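Local coordinates for XisI protein-like (PDB 2NLV) that is of uncharacterised function but belongs to the XisI family, and so probably resembles the XisI partner in excision of DNA elements from cyanobacterial nitrogen-fixation genes, at residues E82-M87 with E92-G97; D63-D66 with L71-N74. All blocks are in the same frame, centred on the assembly; numbering follows the deposited sequence.

Contacts 1 and 2 lie about 10 Å apart, centre to centre, and follow one another along the chain: contact 2 closes within the hairpin of strands 53-65 and 68-74 before contact 1 opens on helix 80-86. The two are joined through the sheet, because strand 94-96 of contact 1 runs parallel beside strand 68-74 of contact 2. Three observations support this: Val95 O lies 2.9 Å from Leu71 N, a probable hydrogen bond; Gly97 CA packs on Gln72 OE1; and the side chains of Leu96 and Leu71 touch. Contact 1 meets the second subunit through Gly97 alone, contact 2 through four residues, so this region contributes to the dimer mainly through contact 2.

Contact 1. Residues E82-M87 with E92-G97; sequences EELVMM and EDIVLG
Ile94 reaches Leu84 and Val85 because its CG1 stands anti to the carbonyl carbon (chi1 -65°) and the chain then runs on extended to CD1 (chi2 163°), carrying that methyl from strand 94-96 to helix 80-86. On the helix, the chi1 of Val85 (177°) puts CG1 anti to the backbone N and leaves CG2 beside that nitrogen, as the branch that meets Ile94. Both cross-contacts are carbon to carbon: Ile94 CD1 lies 3.8 Å from Val85 CG2 and 3.9 Å from Leu84 CB. One terminal methyl therefore touches two consecutive helical residues, at the root of the leucine and at a branch of the valine, whose side chain the isoleucine crosses obliquely. The backbones stay well apart, with 8.5 Å between Leu84 CA and Ile94 CA. Beyond these three residues, Val89 touches both Leu84 and Ile94, and Leu84 also packs on Ile69 of strand 68-74. Nearby, Glu82 forms a salt bridge with Arg91, linking the helix to the turn that leads into the strand. Helix packed against the strand that follows it, with that strand parallel to 68-74, is the geometry of a beta-alpha-beta crossover, here built from strand 68-74, helix 80-86 and strand 94-96.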
ATOM      1  N   GLU A  82      -9.505  18.289  -4.478  1.00 10.34           N
ATOM      2  CA  GLU A  82     -10.283  19.085  -5.365  1.00 11.11           C
ATOM      3  C   GLU A  82     -10.749  18.354  -6.590  1.00  9.20           C
ATOM      4  O   GLU A  82     -11.820  18.625  -7.121  1.00 10.64           O
ATOM      5  CB  GLU A  82      -9.495  20.339  -5.766  1.00 11.09           C
ATOM      6  CG  GLU A  82      -9.624  21.445  -4.753  1.00 12.26           C
ATOM      7  CD  GLU A  82     -11.075  21.748  -4.279  1.00 22.63           C
ATOM      8  OE1 GLU A  82     -11.898  22.256  -5.089  1.00 23.91           O
ATOM      9  OE2 GLU A  82     -11.409  21.482  -3.079  1.00 26.48           O
ATOM     10  N   GLU A  83      -9.949  17.399  -7.060  1.00  8.98           N
ATOM     11  CA  GLU A  83     -10.376  16.631  -8.182  1.00  9.82           C
ATOM     12  C   GLU A  83     -11.577  15.757  -7.843  1.00  8.77           C
ATOM     13  O   GLU A  83     -12.533  15.639  -8.613  1.00 10.79           O
ATOM     14  CB  GLU A  83      -9.198  15.810  -8.733  1.00 10.59           C
ATOM     15  CG  GLU A  83      -8.160  16.738  -9.321  1.00 11.50           C
ATOM     16  CD  GLU A  83      -6.833  16.121  -9.584  1.00 12.34           C
ATOM     17  OE1 GLU A  83      -6.583  14.984  -9.139  1.00 14.36           O
ATOM     18  OE2 GLU A  83      -6.024  16.769 -10.260  1.00 12.80           O
ATOM     19  N   LEU A  84     -11.549  15.128  -6.676  1.00  8.41           N
ATOM     20  CA  LEU A  84     -12.697  14.361  -6.216  1.00  9.22           C
ATOM     21  C   LEU A  84     -13.934  15.205  -6.094  1.00 10.41           C
ATOM     22  O   LEU A  84     -15.034  14.798  -6.446  1.00  8.22           O
ATOM     23  CB  LEU A  84     -12.400  13.634  -4.895  1.00  9.01           C
ATOM     24  CG  LEU A  84     -11.365  12.519  -4.988  1.00 10.33           C
ATOM     25  CD1 LEU A  84     -11.020  12.166  -3.567  1.00 11.72           C
ATOM     26  CD2 LEU A  84     -11.895  11.294  -5.759  1.00 12.68           C
ATOM     27  N   VAL A  85     -13.780  16.428  -5.576  1.00  9.10           N
ATOM     28  CA  VAL A  85     -14.917  17.347  -5.525  1.00  8.29           C
ATOM     29  C   VAL A  85     -15.449  17.658  -6.905  1.00 10.20           C
ATOM     30  O   VAL A  85     -16.665  17.700  -7.090  1.00 10.28           O
ATOM     31  CB  VAL A  85     -14.518  18.636  -4.790  1.00 10.06           C
ATOM     32  CG1 VAL A  85     -15.610  19.670  -4.756  1.00 10.59           C
ATOM     33  CG2 VAL A  85     -14.216  18.294  -3.372  1.00 12.39           C
HETATM   34  N   MSE A  86     -14.574  17.910  -7.891  0.50  8.84           N
HETATM   35  CA  MSE A  86     -14.997  18.173  -9.282  0.50 10.29           C
HETATM   36  C   MSE A  86     -15.956  17.082  -9.736  0.50 12.09           C
HETATM   37  O   MSE A  86     -17.007  17.356 -10.361  0.50 11.18           O
HETATM   38  CB  MSE A  86     -13.791  18.225 -10.235  0.50  9.82           C
HETATM   39  CG  MSE A  86     -14.153  18.522 -11.712  0.50 10.59           C
HETATM   40 SE   MSE A  86     -14.971  20.238 -12.071  0.37 14.26          SE
HETATM   41  CE  MSE A  86     -14.333  21.145 -10.663  0.50  4.88           C
HETATM   42  N   MSE A  87     -15.559  15.842  -9.424  0.50 12.26           N
HETATM   43  CA  MSE A  87     -16.234  14.621  -9.865  0.50 13.34           C
HETATM   44  C   MSE A  87     -17.449  14.255  -9.055  0.50 12.37           C
HETATM   45  O   MSE A  87     -18.092  13.255  -9.337  0.50 14.59           O
HETATM   46  CB  MSE A  87     -15.247  13.446  -9.810  0.50 15.85           C
HETATM   47  CG  MSE A  87     -14.086  13.601 -10.739  0.50 18.60           C
HETATM   48 SE   MSE A  87     -14.722  13.937 -12.535  0.37 25.74          SE
HETATM   49  CE  MSE A  87     -14.645  12.143 -13.305  0.50 19.80           C
ATOM     50  N   GLU A  92     -17.326  17.529   2.570  1.00 10.72           N
ATOM     51  CA  GLU A  92     -17.448  16.970   3.910  1.00 10.83           C
ATOM     52  C   GLU A  92     -17.175  15.443   4.014  1.00 10.38           C
ATOM     53  O   GLU A  92     -17.000  14.886   5.105  1.00 11.77           O
ATOM     54  CB  GLU A  92     -18.807  17.339   4.517  1.00 15.11           C
ATOM     55  CG  GLU A  92     -19.975  16.826   3.759  1.00 18.47           C
ATOM     56  CD  GLU A  92     -20.517  17.826   2.696  1.00 23.90           C
ATOM     57  OE1 GLU A  92     -19.826  18.770   2.093  1.00 19.46           O
ATOM     58  OE2 GLU A  92     -21.743  17.652   2.469  1.00 36.10           O
ATOM     59  N   ASP A  93     -17.149  14.762   2.856  1.00  9.80           N
ATOM     60  CA  ASP A  93     -16.870  13.341   2.799  1.00  9.49           C
ATOM     61  C   ASP A  93     -15.437  13.021   2.379  1.00  8.52           C
ATOM     62  O   ASP A  93     -15.130  11.865   2.078  1.00  8.35           O
ATOM     63  CB  ASP A  93     -17.802  12.589   1.860  1.00 10.26           C
ATOM     64  CG  ASP A  93     -19.179  12.353   2.441  1.00 12.42           C
ATOM     65  OD1 ASP A  93     -19.402  12.706   3.617  1.00 13.74           O
ATOM     66  OD2 ASP A  93     -20.041  11.790   1.732  1.00 11.92           O
ATOM     67  N   ILE A  94     -14.587  14.039   2.393  1.00  7.82           N
ATOM     68  CA  ILE A  94     -13.138  13.873   2.217  1.00  8.46           C
ATOM     69  C   ILE A  94     -12.435  14.223   3.518  1.00  7.17           C
ATOM     70  O   ILE A  94     -12.750  15.251   4.116  1.00  7.92           O
ATOM     71  CB  ILE A  94     -12.660  14.739   1.052  1.00  8.00           C
ATOM     72  CG1 ILE A  94     -13.285  14.219  -0.231  1.00 10.22           C
ATOM     73  CG2 ILE A  94     -11.142  14.616   0.917  1.00  9.43           C
ATOM     74  CD1 ILE A  94     -13.223  15.240  -1.382  1.00 10.25           C
ATOM     75  N   VAL A  95     -11.564  13.366   3.991  1.00  7.20           N
ATOM     76  CA  VAL A  95     -10.778  13.628   5.185  1.00  6.73           C
ATOM     77  C   VAL A  95      -9.339  13.741   4.798  1.00  6.24           C
ATOM     78  O   VAL A  95      -8.794  12.797   4.157  1.00  6.77           O
ATOM     79  CB  VAL A  95     -11.007  12.563   6.277  1.00  7.10           C
ATOM     80  CG1 VAL A  95     -10.158  12.866   7.564  1.00  8.82           C
ATOM     81  CG2 VAL A  95     -12.515  12.427   6.644  1.00  8.24           C
ATOM     82  N   LEU A  96      -8.664  14.824   5.178  1.00  5.97           N
ATOM     83  CA  LEU A  96      -7.251  14.973   4.910  1.00  6.39           C
ATOM     84  C   LEU A  96      -6.423  14.263   5.958  1.00  6.70           C
ATOM     85  O   LEU A  96      -5.967  14.855   6.931  1.00  7.71           O
ATOM     86  CB  LEU A  96      -6.902  16.443   4.790  1.00  7.05           C
ATOM     87  CG  LEU A  96      -7.597  17.202   3.663  1.00  7.30           C
ATOM     88  CD1 LEU A  96      -7.037  18.649   3.631  1.00  9.68           C
ATOM     89  CD2 LEU A  96      -7.374  16.533   2.314  1.00  8.74           C
ATOM     90  N   GLY A  97      -6.288  12.958   5.808  1.00  7.75           N
ATOM     91  CA  GLY A  97      -5.506  12.126   6.720  1.00  6.76           C
ATOM     92  C   GLY A  97      -4.055  12.550   6.760  1.00  9.00           C
ATOM     93  O   GLY A  97      -3.404  12.443   7.804  1.00  8.40           O
TER

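Contact 2. Residues D63-D66 with L71-N74; sequences DIKD and LQQN
The antiparallel hairpin of strands 53-65 and 68-74 contains a classic beta bulge, in which Gln72 and Gln73 both face His61, and Gln72, one of the bulge residues, carries the contact with Asp63. Here Gln72 NE2 donates to Asp63 OD2 over 2.8 Å, with an N-H...O angle of 158°. The donor approaches nearly along the C-O axis of the carboxylate, and OD2 lies close to the amide plane. The two flat groups are nevertheless steeply turned, their planes 72° apart, and the side chains cross at about a right angle. A bend at chi2 (-83°) swings the glutamine amide round so that NE2 reaches the aspartate. A water bridges the same amide to Lys65, lying 3.0 Å from Gln72 NE2 and 2.8 Å from Lys65 NZ and accepting from both, so NE2 has two acceptors, which should limit rotation of the amide. The other carboxylate oxygen, Asp63 OD1, is bonded to His41 and His61, while OD2 also receives Gln32 of the second subunit, whose Arg54 forms a hydrogen bond with Gln72 O; the several bonds to the carboxylate would probably help stabilise a charged aspartate. Lys65 makes a cation-pi contact with Trp70. Around this group, Ile64 packs on helix 2-21, and Leu71 meets Pro80 of helix 80-86 and bonds through its backbone to Val95 of strand 94-96.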
ATOM      1  N   ASP A  63      -7.965   5.881   1.400  1.00  6.60           N
ATOM      2  CA  ASP A  63      -8.815   4.875   2.049  1.00  7.36           C
ATOM      3  C   ASP A  63     -10.263   5.308   1.946  1.00  7.42           C
ATOM      4  O   ASP A  63     -10.536   6.470   1.755  1.00  8.05           O
ATOM      5  CB  ASP A  63      -8.444   4.691   3.488  1.00  7.93           C
ATOM      6  CG  ASP A  63      -6.990   4.245   3.662  1.00  9.17           C
ATOM      7  OD1 ASP A  63      -6.596   3.262   2.984  1.00  8.68           O
ATOM      8  OD2 ASP A  63      -6.302   4.865   4.485  1.00 10.20           O
ATOM      9  N   ILE A  64     -11.186   4.377   2.121  1.00  7.63           N
ATOM     10  CA  ILE A  64     -12.581   4.717   2.371  1.00  7.28           C
ATOM     11  C   ILE A  64     -12.940   4.106   3.697  1.00  8.23           C
ATOM     12  O   ILE A  64     -12.834   2.904   3.878  1.00  8.85           O
ATOM     13  CB  ILE A  64     -13.548   4.296   1.221  1.00  7.84           C
ATOM     14  CG1 ILE A  64     -13.090   4.823  -0.124  1.00  9.35           C
ATOM     15  CG2 ILE A  64     -14.939   4.828   1.540  1.00  8.89           C
ATOM     16  CD1 ILE A  64     -13.792   4.222  -1.331  1.00 10.43           C
ATOM     17  N   LYS A  65     -13.242   4.973   4.655  1.00  8.92           N
ATOM     18  CA  LYS A  65     -13.451   4.618   6.076  1.00 10.23           C
ATOM     19  C   LYS A  65     -14.754   5.201   6.511  1.00 10.07           C
ATOM     20  O   LYS A  65     -14.972   6.379   6.400  1.00 10.66           O
ATOM     21  CB  LYS A  65     -12.336   5.156   6.967  1.00 11.43           C
ATOM     22  CG  LYS A  65     -10.936   4.648   6.648  1.00 12.47           C
ATOM     23  CD  LYS A  65      -9.834   5.456   7.338  1.00 13.28           C
ATOM     24  CE  LYS A  65      -9.802   5.208   8.846  1.00 21.41           C
ATOM     25  NZ  LYS A  65      -9.037   6.255   9.591  1.00 23.81           N
ATOM     26  N   ASP A  66     -15.664   4.329   6.935  1.00 12.86           N
ATOM     27  CA  ASP A  66     -17.012   4.709   7.327  1.00 15.87           C
ATOM     28  C   ASP A  66     -17.663   5.543   6.258  1.00 17.32           C
ATOM     29  O   ASP A  66     -18.323   6.537   6.509  1.00 18.43           O
ATOM     30  CB  ASP A  66     -16.986   5.408   8.691  1.00 16.08           C
ATOM     31  CG  ASP A  66     -16.369   4.539   9.769  1.00 28.92           C
ATOM     32  OD1 ASP A  66     -16.726   3.340   9.847  1.00 33.61           O
ATOM     33  OD2 ASP A  66     -15.498   5.034  10.514  1.00 39.33           O
ATOM     34  N   LEU A  71      -7.704  10.992   2.173  1.00  6.84           N
ATOM     35  CA  LEU A  71      -6.420  11.230   1.445  1.00  6.80           C
ATOM     36  C   LEU A  71      -5.281  11.080   2.430  1.00  6.33           C
ATOM     37  O   LEU A  71      -5.153  11.880   3.375  1.00  6.60           O
ATOM     38  CB  LEU A  71      -6.409  12.575   0.776  1.00  7.20           C
ATOM     39  CG  LEU A  71      -5.114  12.922   0.021  1.00  8.02           C
ATOM     40  CD1 LEU A  71      -4.794  11.932  -1.140  1.00  9.10           C
ATOM     41  CD2 LEU A  71      -5.115  14.354  -0.504  1.00  8.23           C
ATOM     42  N   GLN A  72      -4.459  10.055   2.267  1.00  6.00           N
ATOM     43  CA  GLN A  72      -3.414   9.741   3.216  1.00  7.65           C
ATOM     44  C   GLN A  72      -2.028  10.108   2.794  1.00  6.66           C
ATOM     45  O   GLN A  72      -1.151  10.238   3.622  1.00  7.88           O
ATOM     46  CB  GLN A  72      -3.413   8.241   3.567  1.00  7.84           C
ATOM     47  CG  GLN A  72      -4.778   7.701   4.083  1.00  7.41           C
ATOM     48  CD  GLN A  72      -5.031   7.929   5.544  1.00  8.42           C
ATOM     49  OE1 GLN A  72      -4.531   8.875   6.132  1.00  8.04           O
ATOM     50  NE2 GLN A  72      -5.872   7.066   6.139  1.00  8.40           N
ATOM     51  N   GLN A  73      -1.814  10.260   1.495  1.00  7.13           N
ATOM     52  CA  GLN A  73      -0.492  10.582   0.958  1.00  6.63           C
ATOM     53  C   GLN A  73      -0.705  11.202  -0.400  1.00  8.35           C
ATOM     54  O   GLN A  73      -1.560  10.759  -1.173  1.00  6.47           O
ATOM     55  CB  GLN A  73       0.318   9.290   0.812  1.00  8.79           C
ATOM     56  CG  GLN A  73       1.659   9.352   0.073  1.00 12.39           C
ATOM     57  CD  GLN A  73       2.757   9.554   0.989  1.00 16.36           C
ATOM     58  OE1 GLN A  73       2.643  10.265   1.979  1.00 17.57           O
ATOM     59  NE2 GLN A  73       3.885   8.919   0.660  1.00 13.88           N
ATOM     60  N   ASN A  74       0.066  12.260  -0.742  1.00  7.30           N
ATOM     61  CA  ASN A  74       0.069  12.875  -2.054  1.00  7.76           C
ATOM     62  C   ASN A  74       1.411  13.510  -2.288  1.00  9.52           C
ATOM     63  O   ASN A  74       1.706  14.585  -1.761  1.00  9.56           O
ATOM     64  CB  ASN A  74      -0.985  13.949  -2.179  1.00 10.03           C
ATOM     65  CG  ASN A  74      -0.895  14.656  -3.498  1.00 10.01           C
ATOM     66  OD1 ASN A  74      -0.481  14.082  -4.504  1.00  9.86           O
ATOM     67  ND2 ASN A  74      -1.364  15.910  -3.511  1.00 10.70           N
TER
HETATM   68  O   HOH W   1      -6.355   6.169   8.927  1.00 13.78           O